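Local coordinates for maquette-3 (Escherichia coli, PDB 6Z0C), which is an artificial four-helix bundle designed to carry networks of buried charges within its hydrophobic core, at residues L62-E65 and E66-E70; L85-E88 and L89-G93; Q169-L172 and L173-V176. All coordinates share one frame; numbering follows the deposited sequence.

Interaction 1: residues L62-E65 and E66-E70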
# COMPACT_ATOMS: atom_id res chain seq x y z
N LEU A 62 -0.23 23.22 -1.12
CA LEU A 62 0.57 22.94 -2.34
C LEU A 62 1.93 22.34 -1.93
O LEU A 62 2.34 21.33 -2.55
CB LEU A 62 0.72 24.24 -3.13
CG LEU A 62 1.24 24.12 -4.56
CD1 LEU A 62 0.47 23.08 -5.36
CD2 LEU A 62 1.17 25.47 -5.25
N GLU A 63 2.59 22.92 -0.92
CA GLU A 63 3.90 22.43 -0.39
C GLU A 63 3.76 20.99 0.13
O GLU A 63 4.63 20.16 -0.19
CB GLU A 63 4.41 23.32 0.75
CG GLU A 63 4.55 24.78 0.38
CD GLU A 63 5.39 25.59 1.35
OE1 GLU A 63 5.84 26.69 0.96
OE2 GLU A 63 5.61 25.12 2.49
N LEU A 64 2.72 20.72 0.91
CA LEU A 64 2.46 19.37 1.51
C LEU A 64 2.21 18.37 0.38
O LEU A 64 2.68 17.23 0.48
CB LEU A 64 1.26 19.47 2.47
CG LEU A 64 0.61 18.15 2.89
CD1 LEU A 64 1.62 17.16 3.46
CD2 LEU A 64 -0.50 18.39 3.91
N GLU A 65 1.51 18.80 -0.68
CA GLU A 65 1.11 17.93 -1.82
C GLU A 65 2.36 17.31 -2.48
O GLU A 65 2.32 16.10 -2.80
CB GLU A 65 0.30 18.75 -2.83
CG GLU A 65 -0.76 17.94 -3.53
CD GLU A 65 -1.97 17.57 -2.70
OE1 GLU A 65 -2.51 18.46 -2.01
OE2 GLU A 65 -2.37 16.39 -2.74
N GLU A 66 3.42 18.10 -2.67
CA GLU A 66 4.66 17.62 -3.35
C GLU A 66 5.29 16.51 -2.51
O GLU A 66 5.78 15.52 -3.10
CB GLU A 66 5.62 18.79 -3.59
CG GLU A 66 5.16 19.75 -4.68
CD GLU A 66 5.24 19.23 -6.11
OE1 GLU A 66 4.70 19.90 -7.02
OE2 GLU A 66 5.85 18.16 -6.33
N LYS A 67 5.25 16.64 -1.18
CA LYS A 67 5.78 15.63 -0.22
C LYS A 67 4.97 14.33 -0.34
O LYS A 67 5.58 13.25 -0.31
CB LYS A 67 5.75 16.17 1.21
CG LYS A 67 6.67 17.36 1.46
CD LYS A 67 6.46 18.02 2.80
CE LYS A 67 6.97 19.45 2.83
NZ LYS A 67 7.04 19.98 4.21
N GLN A 68 3.64 14.44 -0.44
CA GLN A 68 2.71 13.28 -0.53
C GLN A 68 2.95 12.51 -1.83
O GLN A 68 2.88 11.27 -1.80
CB GLN A 68 1.26 13.74 -0.44
CG GLN A 68 0.89 14.30 0.92
CD GLN A 68 -0.54 14.80 0.96
OE1 GLN A 68 -1.14 15.11 -0.07
NE2 GLN A 68 -1.08 14.89 2.16
N ILE A 69 3.22 13.22 -2.93
CA ILE A 69 3.56 12.57 -4.23
C ILE A 69 4.83 11.73 -4.03
O ILE A 69 4.83 10.57 -4.47
CB ILE A 69 3.73 13.60 -5.37
CG1 ILE A 69 2.39 14.09 -5.90
CG2 ILE A 69 4.59 13.02 -6.48
CD1 ILE A 69 1.68 13.11 -6.80
N GLU A 70 5.86 12.29 -3.38
CA GLU A 70 7.16 11.59 -3.21
C GLU A 70 6.93 10.34 -2.35
O GLU A 70 7.53 9.30 -2.67
CB GLU A 70 8.24 12.49 -2.61
CG GLU A 70 9.62 11.83 -2.58
CD GLU A 70 10.01 10.98 -3.79
OE1 GLU A 70 10.22 9.76 -3.61
OE2 GLU A 70 10.13 11.54 -4.90

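Interaction 2: residues L85-E88 and L89-G93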
# COMPACT_ATOMS: atom_id res chain seq x y z
N LEU A 85 10.76 -10.25 -2.26
CA LEU A 85 10.76 -11.11 -1.04
C LEU A 85 9.76 -12.25 -1.21
O LEU A 85 10.06 -13.37 -0.75
CB LEU A 85 10.42 -10.26 0.18
CG LEU A 85 11.48 -9.23 0.59
CD1 LEU A 85 10.93 -8.29 1.65
CD2 LEU A 85 12.75 -9.92 1.09
N LEU A 86 8.61 -12.00 -1.85
CA LEU A 86 7.56 -13.02 -2.08
C LEU A 86 8.10 -14.15 -2.97
O LEU A 86 7.78 -15.32 -2.69
CB LEU A 86 6.33 -12.35 -2.69
CG LEU A 86 5.12 -13.25 -2.90
CD1 LEU A 86 4.66 -13.87 -1.59
CD2 LEU A 86 3.99 -12.48 -3.55
N GLN A 87 8.89 -13.84 -4.00
CA GLN A 87 9.47 -14.89 -4.88
C GLN A 87 10.48 -15.73 -4.08
O GLN A 87 10.52 -16.96 -4.28
CB GLN A 87 10.11 -14.28 -6.13
CG GLN A 87 10.51 -15.32 -7.17
CD GLN A 87 9.40 -16.31 -7.49
OE1 GLN A 87 8.26 -15.93 -7.73
NE2 GLN A 87 9.74 -17.59 -7.49
N GLU A 88 11.26 -15.10 -3.19
CA GLU A 88 12.24 -15.80 -2.31
C GLU A 88 11.49 -16.70 -1.33
O GLU A 88 11.98 -17.82 -1.05
CB GLU A 88 13.12 -14.79 -1.57
CG GLU A 88 14.00 -13.97 -2.49
CD GLU A 88 15.01 -13.06 -1.80
OE1 GLU A 88 15.51 -12.13 -2.45
OE2 GLU A 88 15.29 -13.30 -0.61
N LEU A 89 10.35 -16.24 -0.82
CA LEU A 89 9.47 -17.04 0.07
C LEU A 89 8.93 -18.24 -0.71
O LEU A 89 8.92 -19.34 -0.14
CB LEU A 89 8.34 -16.16 0.62
CG LEU A 89 7.43 -16.84 1.64
CD1 LEU A 89 8.18 -17.12 2.93
CD2 LEU A 89 6.20 -16.00 1.91
N GLN A 90 8.51 -18.04 -1.96
CA GLN A 90 8.02 -19.14 -2.84
C GLN A 90 9.13 -20.20 -2.95
O GLN A 90 8.83 -21.39 -2.78
CB GLN A 90 7.60 -18.60 -4.21
CG GLN A 90 6.86 -19.62 -5.06
CD GLN A 90 7.79 -20.64 -5.67
OE1 GLN A 90 8.93 -20.34 -6.03
NE2 GLN A 90 7.31 -21.87 -5.79
N GLN A 91 10.36 -19.76 -3.21
CA GLN A 91 11.54 -20.65 -3.43
C GLN A 91 11.81 -21.45 -2.14
O GLN A 91 12.18 -22.62 -2.25
CB GLN A 91 12.76 -19.84 -3.86
CG GLN A 91 12.67 -19.34 -5.29
CD GLN A 91 13.86 -18.48 -5.67
OE1 GLN A 91 14.44 -17.78 -4.85
NE2 GLN A 91 14.22 -18.53 -6.94
N THR A 92 11.60 -20.84 -0.97
CA THR A 92 11.83 -21.48 0.35
C THR A 92 10.74 -22.53 0.59
O THR A 92 11.08 -23.63 1.07
CB THR A 92 11.93 -20.42 1.45
OG1 THR A 92 12.97 -19.53 1.06
CG2 THR A 92 12.24 -21.01 2.81
N GLY A 93 9.48 -22.21 0.26
CA GLY A 93 8.37 -23.19 0.29
C GLY A 93 8.70 -24.40 -0.57
O GLY A 93 8.53 -25.54 -0.09

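Interaction 3: residues Q169-L172 and L173-V176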
# COMPACT_ATOMS: atom_id res chain seq x y z
N GLN A 169 -7.56 6.03 -1.42
CA GLN A 169 -6.60 5.76 -0.31
C GLN A 169 -7.20 4.74 0.67
O GLN A 169 -6.44 3.89 1.15
CB GLN A 169 -6.17 7.06 0.38
CG GLN A 169 -5.02 7.75 -0.35
CD GLN A 169 -4.85 9.19 0.06
OE1 GLN A 169 -5.71 9.76 0.73
NE2 GLN A 169 -3.75 9.79 -0.35
N ARG A 170 -8.51 4.78 0.93
CA ARG A 170 -9.20 3.76 1.77
C ARG A 170 -9.17 2.41 1.06
O ARG A 170 -9.05 1.38 1.75
CB ARG A 170 -10.64 4.16 2.05
CG ARG A 170 -10.76 5.40 2.92
CD ARG A 170 -12.10 5.44 3.62
NE ARG A 170 -12.35 6.78 4.12
CZ ARG A 170 -11.80 7.31 5.21
NH1 ARG A 170 -10.95 6.61 5.95
NH2 ARG A 170 -12.13 8.54 5.56
N GLU A 171 -9.33 2.41 -0.26
CA GLU A 171 -9.25 1.19 -1.10
C GLU A 171 -7.85 0.59 -0.96
O GLU A 171 -7.73 -0.63 -0.77
CB GLU A 171 -9.62 1.52 -2.55
CG GLU A 171 -10.39 0.43 -3.25
CD GLU A 171 -11.72 0.07 -2.60
OE1 GLU A 171 -12.63 0.91 -2.61
OE2 GLU A 171 -11.82 -1.05 -2.07
N LEU A 172 -6.82 1.44 -1.00
CA LEU A 172 -5.39 1.03 -0.87
C LEU A 172 -5.14 0.46 0.53
O LEU A 172 -4.51 -0.61 0.61
CB LEU A 172 -4.49 2.23 -1.17
CG LEU A 172 -2.99 1.99 -1.08
CD1 LEU A 172 -2.57 0.83 -1.97
CD2 LEU A 172 -2.22 3.25 -1.45
N LEU A 173 -5.65 1.11 1.58
CA LEU A 173 -5.55 0.58 2.98
C LEU A 173 -6.12 -0.84 3.03
O LEU A 173 -5.47 -1.71 3.63
CB LEU A 173 -6.28 1.49 3.97
CG LEU A 173 -5.44 2.57 4.64
CD1 LEU A 173 -6.27 3.33 5.67
CD2 LEU A 173 -4.20 1.99 5.30
N GLN A 174 -7.29 -1.08 2.42
CA GLN A 174 -7.96 -2.41 2.42
C GLN A 174 -7.06 -3.46 1.75
O GLN A 174 -6.99 -4.59 2.26
CB GLN A 174 -9.32 -2.33 1.73
CG GLN A 174 -10.35 -1.56 2.54
CD GLN A 174 -11.65 -1.40 1.80
OE1 GLN A 174 -12.31 -2.38 1.46
NE2 GLN A 174 -12.04 -0.15 1.56
N LEU A 175 -6.40 -3.11 0.64
CA LEU A 175 -5.51 -4.05 -0.09
C LEU A 175 -4.32 -4.41 0.80
O LEU A 175 -3.92 -5.58 0.80
CB LEU A 175 -5.06 -3.44 -1.42
CG LEU A 175 -6.16 -3.13 -2.44
CD1 LEU A 175 -5.56 -2.63 -3.74
CD2 LEU A 175 -7.05 -4.34 -2.69
N VAL A 176 -3.78 -3.44 1.55
CA VAL A 176 -2.60 -3.66 2.45
C VAL A 176 -3.05 -4.55 3.61
O VAL A 176 -2.25 -5.39 4.06
CB VAL A 176 -1.99 -2.33 2.94
CG1 VAL A 176 -0.86 -2.56 3.92
CG2 VAL A 176 -1.52 -1.47 1.78

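Interaction 1: residues L62-E65 and E66-E70
Glu65 and Gln68 meet in a contact between neighbouring turns of helix 52-99, where a polar pair on the inner face of a designed four-helix bundle shares a lysine from another helix. The carboxylate and the amide stand almost at right angles, their planes 87° apart, and Glu65 OE2 comes within 3.2 Å of Gln68 OE1. Both oxygens are acceptors, so nothing bonds them to each other; what reconciles them is Lys35 of helix 4-48, whose NZ forms a salt bridge with Glu65 OE2 and a hydrogen bond with Gln68 OE1. Glu65 OE2 also pairs with Lys162, while its OE1 takes a hydrogen bond from Gln61. The Gln68 chain runs extended beyond CG, and its amide passes over the Leu64 branch, NE2 lying 3.7 Å from Leu64 CG. With Gln68 cut back to an alanine, Lys35 is likely to lose one of its oxygen partners and the Leu64 branch its amide cover. Behind the side chains the backbone keeps the helical pattern: Gln68 N reaches Leu64 O at 3.1 Å, and Ile69 N reaches Glu65 O at 3.0 Å. Two closely set oxygens converging on a lysine ammonium, with a second lysine on the carboxylate, imply that burial here is paid for by charge pairing, which would probably help keep Glu65 ionised.

Interaction 2: residues L85-E88 and L89-G93
Successive i to i+4 hydrogen bonds carry helix 52-99 through residues 85-93, among them Leu89 N to Leu85 O at 2.9 Å and Gln90 N to Leu86 O at 2.9 Å. At Glu88 O the acceptor is shared: it receives Thr92 N at 3.0 Å and Thr92 OG1 at 2.9 Å, the two donors arriving from opposite faces of the carbonyl plane. Thr92 can do this because its hydroxyl sits beside its own backbone N (chi1 -56°), folded back along the helix, which fixes its rotation and gives the hydroxyl of this buried residue a partner. On another side of the helix Gln87 and Gln90 run side by side and point the same way, amide planes 35° apart, with Gln87 NE2 3.2 Å from Gln90 OE1. The other end of that amide, Gln90 NE2, donates to Gln11 of helix 4-48, a polar link between two helices. Leu86 CD1 and Leu89 CD2 approach to 4.4 Å, an apolar pair one turn apart; Leu86 also packs on Ile14 and Phe17, whereas Thr92 meets Phe111 of helix 105-144. The Thr92 bond is the threonine hydroxyl to i-4 carbonyl bond common within helices, while leucines turned to partner helices are typical of a four-helix bundle.

Interaction 3: residues Q169-L172 and L173-V176
Arg170 O is gripped twice by Gln174, through the backbone N at 3.1 Å and, more weakly, through the side-chain NE2 at 3.4 Å. The first bond is the ordinary helical one; the second, at 139°, is bent and adds an amide hydrogen to an acceptor already in use. Gln174 reaches it by placing CG beside its own backbone N (chi1 -70°) and extending from there, so that CG itself passes 3.3 Å from the same oxygen. The Glu171 side chain, bent at its second torsion, swings round to this amide: OE2 lies 3.7 Å from Gln174 NE2, near but too far for a hydrogen bond, with the carboxylate and amide planes 53° apart. The Arg170 guanidinium is engaged by another helix: NH2 forms a salt bridge with Glu137 of helix 105-144. The remaining bonds of the turn include Leu173 N to Gln169 O at 2.9 Å and Val176 N to Leu172 O at 3.1 Å. On the inward side, Leu172 packs on Leu27 and Leu31 of helix 4-48, Leu175 reaches Ile24 of that helix, and Val176 touches Phe125 of helix 105-144. Within the turn, Leu175 CG rests 3.4 Å from Glu171 O. The chemistry thus differs by face: Leu172, Leu175 and Val176 turn apolar surface to the neighbouring helices, with the buried Gln169 among them, while the exposed Gln174 amide adds a weak bond to the carbonyl of Arg170, and most of the local hold rests on the backbone.

Three local contacts on two helices illustrate how one bundle is built from repeated short-range units. Interactions 1 and 2 both lie on helix 52-99, in series along it and on opposite sides of the chain's centre, with their centres 35 Å apart. Interaction 3 comes last in the sequence, on helix 152-194, and lies nearest the middle of the molecule, its centre 20 Å from that of interaction 1 and 24 Å from that of interaction 2. None touches another; the nearest approach, between interactions 1 and 3, is about 6 Å between atoms. Each turn packs on helices 4-48 and 105-144, through buried lysine partners at interaction 1, apolar and glutamine contacts at interaction 2, and largely apolar ones at interaction 3.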